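Side-chain contacts in sensor histidine kinase (Rhodopseudomonas palustris, PDB 3VA9), which is the sensor domain of a membrane-bound histidine kinase that probably passes phosphate from ATP to a protein histidine in two-component signalling: residues 31-34 and 35-38; 42-46 and 47-51; 89-92 and 93-97; 109-112 and 113-117. All coordinates share one frame; numbering follows the deposited sequence.

Overall arrangement
From the N terminus, helix 18-44 carries interaction 1 in its second half and gives up its last residues to interaction 2, where the chain bends into helix 47-70. Interaction 3 follows on helix 75-101 and interaction 4 on helix 106-116. Each joins adjacent segments, so none closes a long loop, and the four run in series without nesting or crossing. The fold brings them together: a salt bridge between Glu35 and Arg91 ties interaction 1 to interaction 3, Leu42 of interaction 2 packs on Ala109 and Leu113 of interaction 4, and interactions 3 and 4 touch, with centres about 11 Å apart.

Interaction 1. Residues 31-34 and 35-38; sequences VLEA and ETSE
Ser37 turns OG to the side of its own backbone N (chi1 -66°), back along the helix toward Glu33, while Glu33 sets CG opposite its N (chi1 -169°) and then bends at chi2, so that its carboxylate curls forward over the next turn. Two oxygens of Glu33 therefore converge on the Ser37 hydroxyl. It donates to the carbonyl Glu33 O at 2.7 Å, and Glu33 OE2 comes within 3.0 Å of Ser37 OG. Glu33 O is gripped a second time by Ser37 N at 3.0 Å, the ordinary helical bond. The two donors arrive from opposite faces of the carbonyl plane, with the amide 36° out of it. The serine side chain is thereby folded against the helix surface, its polar atom met from within the same helix. Thr36 adds an apolar flank: its methyl CG2 lies 3.6 Å from Glu33 OE2 and 3.5 Å from Glu33 O. One step round the helix, the regular backbone bond of Thr36 N to Leu32 O is nearly straight and 2.8 Å long. Glu35 extends away from this group, and its OE1 forms a salt bridge with Arg91 of helix 75-101. The buried side of the turn faces its neighbours in the bundle, Ala34 resting on Ala56 and Leu95, and Ser37 on Ser52. A serine hydroxyl returned to the carbonyl four residues earlier is a familiar feature of alpha-helices, here on helix 18-44 of the four-helix bundle that forms the CHASE3 sensor domain.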
loop_
_atom_site.group_PDB
_atom_site.type_symbol
_atom_site.label_atom_id
_atom_site.label_comp_id
_atom_site.label_asym_id
_atom_site.label_seq_id
_atom_site.Cartn_x
_atom_site.Cartn_y
_atom_site.Cartn_z
ATOM N N VAL A 31 -3.114 -0.333 -2.303
ATOM C CA VAL A 31 -2.953 -0.816 -0.930
ATOM C C VAL A 31 -4.269 -1.383 -0.371
ATOM O O VAL A 31 -4.282 -2.450 0.239
ATOM C CB VAL A 31 -2.434 0.303 -0.002
ATOM C CG1 VAL A 31 -2.558 -0.102 1.454
ATOM C CG2 VAL A 31 -0.992 0.643 -0.343
ATOM N N LEU A 32 -5.371 -0.671 -0.600
ATOM C CA LEU A 32 -6.698 -1.139 -0.183
ATOM C C LEU A 32 -7.088 -2.406 -0.916
ATOM O O LEU A 32 -7.607 -3.342 -0.321
ATOM C CB LEU A 32 -7.761 -0.065 -0.422
ATOM C CG LEU A 32 -7.624 1.126 0.519
ATOM C CD1 LEU A 32 -8.477 2.297 0.059
ATOM C CD2 LEU A 32 -7.994 0.676 1.918
ATOM N N GLU A 33 -6.817 -2.430 -2.215
ATOM C CA GLU A 33 -7.121 -3.594 -3.036
ATOM C C GLU A 33 -6.348 -4.847 -2.596
ATOM O O GLU A 33 -6.887 -5.947 -2.630
ATOM C CB GLU A 33 -6.882 -3.279 -4.515
ATOM C CG GLU A 33 -7.421 -4.334 -5.465
ATOM C CD GLU A 33 -8.918 -4.567 -5.299
ATOM O OE1 GLU A 33 -9.687 -3.586 -5.383
ATOM O OE2 GLU A 33 -9.327 -5.731 -5.092
ATOM N N ALA A 34 -5.097 -4.680 -2.166
ATOM C CA ALA A 34 -4.305 -5.810 -1.668
ATOM C C ALA A 34 -4.900 -6.353 -0.370
ATOM O O ALA A 34 -5.030 -7.565 -0.182
ATOM C CB ALA A 34 -2.846 -5.391 -1.451
ATOM N N GLU A 35 -5.257 -5.440 0.526
ATOM C CA GLU A 35 -5.877 -5.818 1.788
ATOM C C GLU A 35 -7.235 -6.497 1.588
ATOM O O GLU A 35 -7.473 -7.595 2.088
ATOM C CB GLU A 35 -6.037 -4.593 2.686
ATOM C CG GLU A 35 -6.522 -4.930 4.080
ATOM C CD GLU A 35 -6.849 -3.690 4.870
ATOM O OE1 GLU A 35 -5.946 -3.190 5.564
ATOM O OE2 GLU A 35 -8.002 -3.207 4.783
ATOM N N THR A 36 -8.123 -5.852 0.843
ATOM C CA THR A 36 -9.446 -6.419 0.642
ATOM C C THR A 36 -9.371 -7.776 -0.081
ATOM O O THR A 36 -10.140 -8.689 0.218
ATOM C CB THR A 36 -10.389 -5.440 -0.095
ATOM O OG1 THR A 36 -11.748 -5.797 0.180
ATOM C CG2 THR A 36 -10.155 -5.479 -1.609
ATOM N N SER A 37 -8.429 -7.916 -1.010
ATOM C CA SER A 37 -8.294 -9.170 -1.749
ATOM C C SER A 37 -7.792 -10.292 -0.845
ATOM O O SER A 37 -8.284 -11.411 -0.908
ATOM C CB SER A 37 -7.372 -9.000 -2.955
ATOM O OG SER A 37 -7.964 -8.124 -3.884
ATOM N N GLU A 38 -6.822 -9.977 0.000
ATOM C CA GLU A 38 -6.314 -10.939 0.968
ATOM C C GLU A 38 -7.422 -11.401 1.918
ATOM O O GLU A 38 -7.564 -12.589 2.189
ATOM C CB GLU A 38 -5.122 -10.350 1.729
ATOM C CG GLU A 38 -4.740 -11.108 2.984
ATOM C CD GLU A 38 -5.422 -10.552 4.215
ATOM O OE1 GLU A 38 -5.084 -9.419 4.604
ATOM O OE2 GLU A 38 -6.298 -11.239 4.790
#

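Interaction 2. Residues 42-46 and 47-51; sequences LLTGI and ETYRD
An ST turn ends helix 18-44 and leads into helix 47-70, with Thr44 on one side of the bend meeting Tyr49 on the other. Gly45 takes a positive phi of 72°, a conformation that favours glycine, and the chain turns there. Thr44 OG1 lies between its own backbone N and carbonyl carbon (chi1 66°), a position from which it accepts from Ile46 N at 3.1 Å, two residues on. The same hydroxyl is also hydrogen-bonded to Gly40 O, one turn back in the helix. The tyrosine ring comes up beside this oxygen, the two side chains crossing at about a right angle, with Tyr49 CD2 3.2 Å from Thr44 OG1. Ile46 supplies both backbone and side chain to the next turn. Its carbonyl O accepts from Tyr49 N at 2.9 Å and also lies at the edge of the Tyr49 ring, in its plane, 3.5 Å from CD2. Ile46 CB packs against that same Tyr49 CD2 at 3.8 Å. An alanine in place of Tyr49 would probably leave Thr44 and Ile46 without the ring that bridges them. In the new helix Arg50 NH1 forms a salt bridge to Glu47 OE2 at 2.9 Å, reaching the syn lone pair and keeping the carboxylate oxygen in the guanidinium plane. Both residues also touch Phe41 of the preceding helix. Polar bonds to one hydroxyl and one carbonyl thus fasten both sides of the bend, with the tyrosine ring lying against both oxygens on the protein surface.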
loop_
_atom_site.group_PDB
_atom_site.type_symbol
_atom_site.label_atom_id
_atom_site.label_comp_id
_atom_site.label_asym_id
_atom_site.label_seq_id
_atom_site.Cartn_x
_atom_site.Cartn_y
_atom_site.Cartn_z
ATOM N N LEU A 42 -8.936 -15.273 2.386
ATOM C CA LEU A 42 -9.102 -15.944 3.676
ATOM C C LEU A 42 -10.538 -16.395 3.894
ATOM O O LEU A 42 -10.786 -17.475 4.435
ATOM C CB LEU A 42 -8.718 -15.018 4.822
ATOM C CG LEU A 42 -7.259 -14.832 5.194
ATOM C CD1 LEU A 42 -7.204 -14.094 6.525
ATOM C CD2 LEU A 42 -6.577 -16.188 5.298
ATOM N N LEU A 43 -11.484 -15.554 3.484
ATOM C CA LEU A 43 -12.905 -15.831 3.690
ATOM C C LEU A 43 -13.435 -16.961 2.814
ATOM O O LEU A 43 -14.221 -17.792 3.277
ATOM C CB LEU A 43 -13.726 -14.571 3.418
ATOM C CG LEU A 43 -13.844 -13.582 4.576
ATOM C CD1 LEU A 43 -14.414 -12.273 4.062
ATOM C CD2 LEU A 43 -14.697 -14.164 5.728
ATOM N N THR A 44 -13.008 -16.981 1.551
ATOM C CA THR A 44 -13.647 -17.833 0.544
ATOM C C THR A 44 -12.792 -18.991 0.051
ATOM O O THR A 44 -13.325 -19.996 -0.407
ATOM C CB THR A 44 -14.074 -17.029 -0.700
ATOM O OG1 THR A 44 -12.908 -16.531 -1.373
ATOM C CG2 THR A 44 -14.994 -15.872 -0.315
ATOM N N GLY A 45 -11.474 -18.847 0.117
ATOM C CA GLY A 45 -10.588 -19.859 -0.432
ATOM C C GLY A 45 -10.596 -19.863 -1.956
ATOM O O GLY A 45 -10.068 -20.773 -2.589
ATOM N N ILE A 46 -11.192 -18.837 -2.551
ATOM C CA ILE A 46 -11.275 -18.744 -4.006
ATOM C C ILE A 46 -10.040 -18.030 -4.570
ATOM O O ILE A 46 -9.788 -16.862 -4.253
ATOM C CB ILE A 46 -12.586 -18.057 -4.457
ATOM C CG1 ILE A 46 -13.787 -18.940 -4.105
ATOM C CG2 ILE A 46 -12.561 -17.762 -5.958
ATOM C CD1 ILE A 46 -15.136 -18.234 -4.212
ATOM N N GLU A 47 -9.277 -18.747 -5.399
ATOM C CA GLU A 47 -7.957 -18.297 -5.850
ATOM C C GLU A 47 -7.998 -16.957 -6.577
ATOM O O GLU A 47 -6.999 -16.234 -6.636
ATOM C CB GLU A 47 -7.295 -19.353 -6.741
ATOM C CG GLU A 47 -5.952 -18.921 -7.332
ATOM C CD GLU A 47 -4.860 -18.757 -6.278
ATOM O OE1 GLU A 47 -5.002 -19.322 -5.169
ATOM O OE2 GLU A 47 -3.856 -18.068 -6.565
ATOM N N THR A 48 -9.160 -16.636 -7.127
ATOM C CA THR A 48 -9.367 -15.366 -7.806
ATOM C C THR A 48 -9.052 -14.185 -6.890
ATOM O O THR A 48 -8.571 -13.150 -7.345
ATOM C CB THR A 48 -10.811 -15.255 -8.336
ATOM O OG1 THR A 48 -10.948 -16.080 -9.498
ATOM C CG2 THR A 48 -11.136 -13.827 -8.714
ATOM N N TYR A 49 -9.319 -14.338 -5.596
ATOM C CA TYR A 49 -9.041 -13.258 -4.648
ATOM C C TYR A 49 -7.541 -13.165 -4.391
ATOM O O TYR A 49 -6.986 -12.072 -4.266
ATOM C CB TYR A 49 -9.808 -13.440 -3.339
ATOM C CG TYR A 49 -11.305 -13.262 -3.477
ATOM C CD1 TYR A 49 -11.877 -12.003 -3.424
ATOM C CD2 TYR A 49 -12.142 -14.355 -3.658
ATOM C CE1 TYR A 49 -13.237 -11.831 -3.550
ATOM C CE2 TYR A 49 -13.507 -14.193 -3.784
ATOM C CZ TYR A 49 -14.048 -12.927 -3.726
ATOM O OH TYR A 49 -15.407 -12.750 -3.853
ATOM N N ARG A 50 -6.887 -14.319 -4.328
ATOM C CA ARG A 50 -5.434 -14.348 -4.249
ATOM C C ARG A 50 -4.793 -13.677 -5.464
ATOM O O ARG A 50 -3.874 -12.873 -5.322
ATOM C CB ARG A 50 -4.918 -15.771 -4.095
ATOM C CG ARG A 50 -3.448 -15.818 -3.735
ATOM C CD ARG A 50 -2.995 -17.213 -3.344
ATOM N NE ARG A 50 -1.547 -17.233 -3.206
ATOM C CZ ARG A 50 -0.715 -17.346 -4.231
ATOM N NH1 ARG A 50 -1.210 -17.478 -5.455
ATOM N NH2 ARG A 50 0.602 -17.340 -4.035
ATOM N N ASP A 51 -5.278 -14.006 -6.654
ATOM C CA ASP A 51 -4.790 -13.357 -7.870
ATOM C C ASP A 51 -4.906 -11.832 -7.758
ATOM O O ASP A 51 -3.968 -11.099 -8.092
ATOM C CB ASP A 51 -5.554 -13.865 -9.095
ATOM C CG ASP A 51 -5.267 -15.335 -9.399
ATOM O OD1 ASP A 51 -4.290 -15.872 -8.845
ATOM O OD2 ASP A 51 -6.024 -15.950 -10.186
#

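Interaction 3. Residues 89-92 and 93-97; sequences DMRM and AQLGR
Arg91 leaves its backbone with CG anti to N (chi1 -177°) and bends at chi2 (49°), which carries the chain forward along the helix between Gln94 and Leu95. CB and CG carry the chain up to CD, the first atom to meet a partner, 3.6 Å from Gln94 OE1. Next, Arg91 NE lies 4.0 Å from Leu95 CD2. The guanidinium lies with one face against Leu95, whose methyl CD2 sits over its centre, 3.7 Å from Arg91 CZ. At the edge Arg91 NH1 donates to Gln94 OE1 at 3.0 Å. That bond is not flat: the amide and guanidinium planes stand 70° apart, and the oxygen is tilted from the guanidinium plane. The other terminal nitrogen, NH2, forms a salt bridge to Glu35 of helix 18-44. The arginine thus ties helix 75-101 to the neighbouring helix of the four-helix bundle, and it also touches Thr122 and Ile125 of helix 121-142. A methionine in its place would probably leave Glu35 without its charge partner and Gln94 OE1 without this donor. The amide of Gln94 works at both ends, since its NE2 gives a weak hydrogen bond to Ala116 O, on the adjacent helix 106-116. Nearer the backbone, Gln94 CG lies 3.2 Å from Met90 O. Leu95 uses its two methyls differently: CD2 takes the arginine face, while CD1 meets Met92 CE at 3.7 Å. Met92, bent at chi2 and chi3, curls toward that contact and also packs on Ala34 and Leu60, as Leu95 packs on Tyr53.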
loop_
_atom_site.group_PDB
_atom_site.type_symbol
_atom_site.label_atom_id
_atom_site.label_comp_id
_atom_site.label_asym_id
_atom_site.label_seq_id
_atom_site.Cartn_x
_atom_site.Cartn_y
_atom_site.Cartn_z
ATOM N N ASP A 89 6.122 -1.506 2.281
ATOM C CA ASP A 89 6.873 -2.764 2.340
ATOM C C ASP A 89 6.570 -3.580 3.615
ATOM O O ASP A 89 6.379 -4.797 3.558
ATOM C CB ASP A 89 8.389 -2.519 2.205
ATOM C CG ASP A 89 8.850 -2.365 0.747
ATOM O OD1 ASP A 89 8.003 -2.301 -0.175
ATOM O OD2 ASP A 89 10.078 -2.303 0.524
ATOM N N MET A 90 6.530 -2.918 4.766
ATOM C CA MET A 90 6.168 -3.607 6.003
ATOM C C MET A 90 4.724 -4.126 5.949
ATOM O O MET A 90 4.437 -5.218 6.411
ATOM C CB MET A 90 6.356 -2.688 7.213
ATOM C CG MET A 90 7.776 -2.137 7.378
ATOM S SD MET A 90 7.887 -0.882 8.682
ATOM C CE MET A 90 7.314 -1.841 10.074
ATOM N N ARG A 91 3.820 -3.333 5.386
ATOM C CA ARG A 91 2.413 -3.719 5.299
ATOM C C ARG A 91 2.232 -4.913 4.362
ATOM O O ARG A 91 1.569 -5.892 4.711
ATOM C CB ARG A 91 1.547 -2.540 4.836
ATOM C CG ARG A 91 0.047 -2.855 4.788
ATOM C CD ARG A 91 -0.427 -3.510 6.099
ATOM N NE ARG A 91 -1.885 -3.624 6.160
ATOM C CZ ARG A 91 -2.544 -4.442 6.973
ATOM N NH1 ARG A 91 -1.880 -5.226 7.807
ATOM N NH2 ARG A 91 -3.874 -4.474 6.953
ATOM N N MET A 92 2.831 -4.833 3.177
ATOM C CA MET A 92 2.794 -5.956 2.235
ATOM C C MET A 92 3.371 -7.248 2.815
ATOM O O MET A 92 2.869 -8.328 2.540
ATOM C CB MET A 92 3.499 -5.604 0.920
ATOM C CG MET A 92 2.774 -4.528 0.101
ATOM S SD MET A 92 1.049 -4.925 -0.303
ATOM C CE MET A 92 0.180 -3.731 0.712
ATOM N N ALA A 93 4.421 -7.141 3.624
ATOM C CA ALA A 93 4.994 -8.323 4.262
ATOM C C ALA A 93 4.007 -8.909 5.258
ATOM O O ALA A 93 3.927 -10.118 5.417
ATOM C CB ALA A 93 6.324 -7.996 4.950
ATOM N N GLN A 94 3.252 -8.046 5.933
ATOM C CA GLN A 94 2.190 -8.514 6.826
ATOM C C GLN A 94 1.092 -9.307 6.089
ATOM O O GLN A 94 0.781 -10.432 6.460
ATOM C CB GLN A 94 1.565 -7.343 7.601
ATOM C CG GLN A 94 2.505 -6.663 8.578
ATOM C CD GLN A 94 1.764 -5.721 9.518
ATOM O OE1 GLN A 94 0.802 -5.060 9.125
ATOM N NE2 GLN A 94 2.209 -5.664 10.764
ATOM N N LEU A 95 0.499 -8.695 5.065
ATOM C CA LEU A 95 -0.552 -9.326 4.258
ATOM C C LEU A 95 -0.088 -10.624 3.591
ATOM O O LEU A 95 -0.813 -11.620 3.575
ATOM C CB LEU A 95 -1.027 -8.357 3.169
ATOM C CG LEU A 95 -1.602 -7.010 3.607
ATOM C CD1 LEU A 95 -2.038 -6.189 2.390
ATOM C CD2 LEU A 95 -2.775 -7.202 4.593
ATOM N N GLY A 96 1.124 -10.598 3.038
ATOM C CA GLY A 96 1.694 -11.755 2.358
ATOM C C GLY A 96 1.839 -12.945 3.288
ATOM O O GLY A 96 1.692 -14.092 2.870
ATOM N N ARG A 97 2.124 -12.678 4.558
ATOM C CA ARG A 97 2.257 -13.753 5.544
ATOM C C ARG A 97 0.886 -14.367 5.837
ATOM O O ARG A 97 0.751 -15.583 5.949
ATOM C CB ARG A 97 2.908 -13.219 6.827
ATOM C CG ARG A 97 3.043 -14.222 7.975
ATOM C CD ARG A 97 3.824 -15.478 7.573
ATOM N NE ARG A 97 4.926 -15.190 6.661
ATOM C CZ ARG A 97 5.456 -16.086 5.829
ATOM N NH1 ARG A 97 4.984 -17.325 5.806
ATOM N NH2 ARG A 97 6.451 -15.746 5.015
#

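Interaction 4. Residues 109-112 and 113-117; sequences ALDI and LEQAR
Four successive amides, from Leu113 N to Ala116 N, donate to the carbonyls four residues earlier, from Ala109 O to Ile112 O, each at 2.9 Å in regular alpha-helical form. On the outer surface of this helix Asp111 and Gln115, one turn apart, bring their side chains together. Asp111 places CG opposite its backbone N (chi1 166°), which tips its carboxylate toward the next turn, and Gln115 bends at chi2 (-75°) to bring its amide round to it. The link from Gln115 NE2 to Asp111 OD1 is only a weak hydrogen bond at 3.5 Å, and the amide and carboxylate planes stand 77° apart. The aliphatic part of Gln115 runs close to the same residue: CG lies 3.5 Å from Asp111 OD1 and 3.0 Å from Asp111 O. The side chain is therefore laid along the helix before its polar end reaches the acid. The neighbouring Glu114 also hugs the backbone, its CG 3.3 Å from Leu110 O, with Glu114 OE1 6.3 Å from Asp111 OD1. The two like charges are not in contact, though some repulsion probably remains. Ala109, Ile112 and Leu113 face the protein: Ile112 packs on Arg97, Val98 and Leu101 of helix 75-101, Ala109 on Leu101 and Leu42, and Leu113 on Glu38 and Leu42 of helix 18-44. Polar residues spaced four apart along one side and apolar ones along another make an amphipathic helix, and helix 106-116 packs in this way against helices 18-44 and 75-101 of the CHASE3 four-helix bundle.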
loop_
_atom_site.group_PDB
_atom_site.type_symbol
_atom_site.label_atom_id
_atom_site.label_comp_id
_atom_site.label_asym_id
_atom_site.label_seq_id
_atom_site.Cartn_x
_atom_site.Cartn_y
_atom_site.Cartn_z
ATOM N N ALA A 109 -3.951 -17.842 10.444
ATOM C CA ALA A 109 -4.055 -16.669 9.589
ATOM C C ALA A 109 -4.716 -15.501 10.318
ATOM O O ALA A 109 -4.318 -14.348 10.142
ATOM C CB ALA A 109 -4.817 -17.002 8.325
ATOM N N LEU A 110 -5.720 -15.813 11.134
ATOM C CA LEU A 110 -6.468 -14.807 11.874
ATOM C C LEU A 110 -5.650 -14.245 13.026
ATOM O O LEU A 110 -5.700 -13.039 13.309
ATOM C CB LEU A 110 -7.772 -15.398 12.425
ATOM C CG LEU A 110 -8.986 -15.523 11.500
ATOM C CD1 LEU A 110 -10.152 -16.166 12.245
ATOM C CD2 LEU A 110 -9.391 -14.162 10.961
ATOM N N ASP A 111 -4.923 -15.132 13.701
ATOM C CA ASP A 111 -4.050 -14.743 14.805
ATOM C C ASP A 111 -3.048 -13.715 14.294
ATOM O O ASP A 111 -2.816 -12.692 14.926
ATOM C CB ASP A 111 -3.330 -15.975 15.380
ATOM C CG ASP A 111 -2.161 -15.613 16.293
ATOM O OD1 ASP A 111 -2.284 -14.643 17.069
ATOM O OD2 ASP A 111 -1.118 -16.309 16.244
ATOM N N ILE A 112 -2.478 -13.992 13.127
ATOM C CA ILE A 112 -1.482 -13.119 12.526
ATOM C C ILE A 112 -2.086 -11.816 12.015
ATOM O O ILE A 112 -1.527 -10.751 12.243
ATOM C CB ILE A 112 -0.720 -13.841 11.403
ATOM C CG1 ILE A 112 0.118 -14.968 12.007
ATOM C CG2 ILE A 112 0.136 -12.862 10.605
ATOM C CD1 ILE A 112 0.903 -14.548 13.253
ATOM N N LEU A 113 -3.231 -11.905 11.342
ATOM C CA LEU A 113 -3.962 -10.712 10.904
ATOM C C LEU A 113 -4.257 -9.775 12.066
ATOM O O LEU A 113 -4.152 -8.556 11.935
ATOM C CB LEU A 113 -5.273 -11.090 10.209
ATOM C CG LEU A 113 -6.094 -9.954 9.583
ATOM C CD1 LEU A 113 -6.930 -10.465 8.411
ATOM C CD2 LEU A 113 -6.989 -9.248 10.614
ATOM N N GLU A 114 -4.627 -10.343 13.205
ATOM C CA GLU A 114 -4.913 -9.530 14.386
ATOM C C GLU A 114 -3.647 -8.990 15.080
ATOM O O GLU A 114 -3.621 -7.834 15.502
ATOM C CB GLU A 114 -5.845 -10.281 15.337
ATOM C CG GLU A 114 -7.234 -10.475 14.716
ATOM C CD GLU A 114 -8.177 -11.320 15.561
ATOM O OE1 GLU A 114 -7.808 -11.681 16.698
ATOM O OE2 GLU A 114 -9.291 -11.625 15.080
ATOM N N GLN A 115 -2.598 -9.805 15.159
ATOM C CA GLN A 115 -1.297 -9.336 15.655
ATOM C C GLN A 115 -0.745 -8.174 14.826
ATOM O O GLN A 115 -0.169 -7.237 15.371
ATOM C CB GLN A 115 -0.264 -10.468 15.658
ATOM C CG GLN A 115 -0.588 -11.614 16.591
ATOM C CD GLN A 115 -0.340 -11.271 18.045
ATOM O OE1 GLN A 115 0.057 -10.152 18.372
ATOM N NE2 GLN A 115 -0.569 -12.240 18.928
ATOM N N ALA A 116 -0.922 -8.250 13.507
ATOM C CA ALA A 116 -0.436 -7.215 12.593
ATOM C C ALA A 116 -1.085 -5.855 12.856
ATOM O O ALA A 116 -0.515 -4.815 12.516
ATOM C CB ALA A 116 -0.648 -7.642 11.126
ATOM N N ARG A 117 -2.270 -5.882 13.466
ATOM C CA ARG A 117 -3.053 -4.674 13.760
ATOM C C ARG A 117 -2.341 -3.676 14.662
ATOM O O ARG A 117 -2.549 -2.479 14.537
ATOM C CB ARG A 117 -4.393 -5.029 14.419
ATOM C CG ARG A 117 -5.357 -5.827 13.564
ATOM C CD ARG A 117 -6.595 -6.238 14.376
ATOM N NE ARG A 117 -7.475 -5.105 14.647
ATOM C CZ ARG A 117 -7.988 -4.813 15.838
ATOM N NH1 ARG A 117 -7.717 -5.574 16.889
ATOM N NH2 ARG A 117 -8.777 -3.755 15.975
#